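PDB 4BAX: glutamine synthetase from Streptomyces coelicolor, which belongs to the glutamine synthetase family, pairing a beta-grasp domain with a catalytic domain of the GCS clan in a ten-chain assembly. Local coordinates for residues G295-I300 and D314-A319. Numbering follows the deposited sequence.
Sequences GASVRI and DRRPNA
An antiparallel strand pairing that ends in an Asx turn brings Val298 against Asp314, a non-hydrogen-bonded pair with CA atoms 4.5 Å apart, in the catalytic domain of this glutamine synthetase. At the end of the pairing, where Ser297 leads into strand 298-300 and Arg315 follows strand 312-314, Arg315 N donates to Ser297 O at 2.9 Å. With CG anti to the backbone N (chi1 -168°), Asp314 turns OD1 back to accept from Arg316 N, the bond that makes the Asx turn; Arg316 NE reaches the same oxygen from the opposite face of the carboxylate plane. Arg316 NH2 adds a salt bridge to Asp314 OD2 at 3.0 Å, a side-on grip that limits rotation of both groups. The aliphatic part of Arg316 packs on Ser297, Arg316 CD lying 3.7 Å from Ser297 CB, while Val298 CG2 rests 3.9 Å from Asp314 CA. Beyond this, Arg315 NH1 sits over one guanidinium face of Arg299, 3.8 Å from Arg299 NE, with the two planes 67° apart; Glu313 forms salt bridges with both arginines and probably offsets their like charge. Tyr267 hydrogen-bonds Asp314 OD2. Strand 298-300 runs between strands 289-291 and 312-314, the latter paired onward with strand 231-236, and Leu330 of helix 323-341 packs against Asp314.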
ATOM      1  N   GLY A 295     -12.404  46.372   9.419  1.00 51.04           N
ATOM      2  CA  GLY A 295     -12.963  46.363   8.072  1.00 48.72           C
ATOM      3  C   GLY A 295     -12.435  47.486   7.180  1.00 46.69           C
ATOM      4  O   GLY A 295     -12.656  47.494   5.969  1.00 46.53           O
ATOM      5  N   ALA A 296     -11.726  48.436   7.784  1.00 44.46           N
ATOM      6  CA  ALA A 296     -11.124  49.551   7.048  1.00 41.82           C
ATOM      7  C   ALA A 296      -9.841  49.190   6.257  1.00 38.71           C
ATOM      8  O   ALA A 296      -9.192  48.176   6.520  1.00 36.32           O
ATOM      9  CB  ALA A 296     -10.846  50.705   8.004  1.00 42.56           C
ATOM     10  N   SER A 297      -9.499  50.012   5.270  1.00 38.63           N
ATOM     11  CA  SER A 297      -8.242  49.833   4.535  1.00 39.84           C
ATOM     12  C   SER A 297      -7.039  50.056   5.492  1.00 31.83           C
ATOM     13  O   SER A 297      -6.053  49.297   5.512  1.00 31.39           O
ATOM     14  CB  SER A 297      -8.161  50.830   3.365  1.00 40.85           C
ATOM     15  OG  SER A 297      -9.150  50.583   2.377  1.00 41.52           O
ATOM     16  N   VAL A 298      -7.157  51.093   6.307  1.00 31.91           N
ATOM     17  CA  VAL A 298      -6.151  51.408   7.294  1.00 32.22           C
ATOM     18  C   VAL A 298      -6.798  51.500   8.674  1.00 33.64           C
ATOM     19  O   VAL A 298      -7.825  52.160   8.858  1.00 34.04           O
ATOM     20  CB  VAL A 298      -5.457  52.738   6.953  1.00 31.25           C
ATOM     21  CG1 VAL A 298      -4.785  53.347   8.174  1.00 31.26           C
ATOM     22  CG2 VAL A 298      -4.496  52.535   5.812  1.00 30.48           C
ATOM     23  N   ARG A 299      -6.182  50.851   9.653  1.00 34.31           N
ATOM     24  CA  ARG A 299      -6.724  50.894  10.997  1.00 35.08           C
ATOM     25  C   ARG A 299      -5.852  51.729  11.955  1.00 34.83           C
ATOM     26  O   ARG A 299      -4.615  51.668  11.912  1.00 34.23           O
ATOM     27  CB  ARG A 299      -6.906  49.476  11.551  1.00 35.86           C
ATOM     28  CG  ARG A 299      -7.251  49.465  13.036  1.00 37.12           C
ATOM     29  CD  ARG A 299      -7.556  48.089  13.569  1.00 38.60           C
ATOM     30  NE  ARG A 299      -6.343  47.335  13.853  1.00 40.23           N
ATOM     31  CZ  ARG A 299      -6.295  46.311  14.702  1.00 41.78           C
ATOM     32  NH1 ARG A 299      -7.393  45.945  15.361  1.00 42.45           N
ATOM     33  NH2 ARG A 299      -5.151  45.660  14.911  1.00 41.92           N
ATOM     34  N   ILE A 300      -6.525  52.521  12.789  1.00 34.99           N
ATOM     35  CA  ILE A 300      -5.898  53.190  13.923  1.00 35.12           C
ATOM     36  C   ILE A 300      -6.236  52.429  15.189  1.00 35.90           C
ATOM     37  O   ILE A 300      -7.382  52.458  15.655  1.00 36.32           O
ATOM     38  CB  ILE A 300      -6.411  54.638  14.083  1.00 34.21           C
ATOM     39  CG1 ILE A 300      -5.991  55.493  12.882  1.00 32.80           C
ATOM     40  CG2 ILE A 300      -5.910  55.243  15.391  1.00 34.46           C
ATOM     41  CD1 ILE A 300      -6.928  56.626  12.594  1.00 32.20           C
ATOM     42  N   ASP A 314      -1.680  49.612   8.015  1.00 33.15           N
ATOM     43  CA  ASP A 314      -2.207  49.438   6.679  1.00 33.09           C
ATOM     44  C   ASP A 314      -2.515  47.966   6.465  1.00 33.37           C
ATOM     45  O   ASP A 314      -1.593  47.135   6.420  1.00 33.51           O
ATOM     46  CB  ASP A 314      -1.186  49.922   5.647  1.00 32.62           C
ATOM     47  CG  ASP A 314      -1.775  50.035   4.243  1.00 32.57           C
ATOM     48  OD1 ASP A 314      -2.830  49.413   3.997  1.00 32.63           O
ATOM     49  OD2 ASP A 314      -1.188  50.732   3.376  1.00 32.48           O
ATOM     50  N   ARG A 315      -3.808  47.650   6.338  1.00 33.38           N
ATOM     51  CA  ARG A 315      -4.252  46.260   6.249  1.00 33.27           C
ATOM     52  C   ARG A 315      -4.359  45.751   4.795  1.00 32.80           C
ATOM     53  O   ARG A 315      -4.685  44.584   4.572  1.00 33.22           O
ATOM     54  CB  ARG A 315      -5.590  46.096   6.975  1.00 33.63           C
ATOM     55  CG  ARG A 315      -5.570  46.599   8.419  1.00 34.28           C
ATOM     56  CD  ARG A 315      -6.960  46.564   9.057  1.00 35.43           C
ATOM     57  NE  ARG A 315      -7.462  45.195   9.138  1.00 36.75           N
ATOM     58  CZ  ARG A 315      -7.153  44.331  10.110  1.00 37.67           C
ATOM     59  NH1 ARG A 315      -6.366  44.705  11.119  1.00 37.80           N
ATOM     60  NH2 ARG A 315      -7.656  43.095  10.096  1.00 37.95           N
ATOM     61  N   ARG A 316      -4.104  46.619   3.822  1.00 32.06           N
ATOM     62  CA  ARG A 316      -4.185  46.256   2.397  1.00 31.76           C
ATOM     63  C   ARG A 316      -3.084  45.335   1.788  1.00 28.19           C
ATOM     64  O   ARG A 316      -3.404  44.531   0.916  1.00 29.26           O
ATOM     65  CB  ARG A 316      -4.320  47.515   1.552  1.00 31.60           C
ATOM     66  CG  ARG A 316      -5.608  48.271   1.798  1.00 31.29           C
ATOM     67  CD  ARG A 316      -5.581  49.578   1.066  1.00 31.19           C
ATOM     68  NE  ARG A 316      -4.538  50.425   1.639  1.00 31.18           N
ATOM     69  CZ  ARG A 316      -4.095  51.541   1.068  1.00 31.42           C
ATOM     70  NH1 ARG A 316      -4.622  51.944  -0.082  1.00 31.54           N
ATOM     71  NH2 ARG A 316      -3.136  52.263   1.652  1.00 31.34           N
ATOM     72  N   PRO A 317      -1.809  45.455   2.203  1.00 27.02           N
ATOM     73  CA  PRO A 317      -0.817  44.666   1.437  1.00 25.98           C
ATOM     74  C   PRO A 317      -0.969  43.136   1.546  1.00 25.81           C
ATOM     75  O   PRO A 317      -1.278  42.569   2.610  1.00 25.03           O
ATOM     76  CB  PRO A 317       0.539  45.129   2.009  1.00 25.45           C
ATOM     77  CG  PRO A 317       0.251  46.441   2.702  1.00 25.82           C
ATOM     78  CD  PRO A 317      -1.166  46.315   3.220  1.00 26.60           C
ATOM     79  N   ASN A 318      -0.784  42.472   0.406  1.00 26.21           N
ATOM     80  CA  ASN A 318      -0.829  41.015   0.342  1.00 26.35           C
ATOM     81  C   ASN A 318       0.393  40.400   0.983  1.00 25.89           C
ATOM     82  O   ASN A 318       1.409  41.075   1.127  1.00 25.29           O
ATOM     83  CB  ASN A 318      -0.844  40.571  -1.104  1.00 27.03           C
ATOM     84  CG  ASN A 318      -2.211  40.626  -1.721  1.00 27.86           C
ATOM     85  OD1 ASN A 318      -3.196  41.084  -1.100  1.00 28.45           O
ATOM     86  ND2 ASN A 318      -2.293  40.147  -2.960  1.00 27.75           N
ATOM     87  N   ALA A 319       0.304  39.112   1.327  1.00 26.20           N
ATOM     88  CA  ALA A 319       1.458  38.373   1.842  1.00 26.32           C
ATOM     89  C   ALA A 319       2.570  38.297   0.796  1.00 27.42           C
ATOM     90  O   ALA A 319       3.736  38.102   1.156  1.00 27.28           O
ATOM     91  CB  ALA A 319       1.052  36.978   2.286  1.00 25.50           C
TER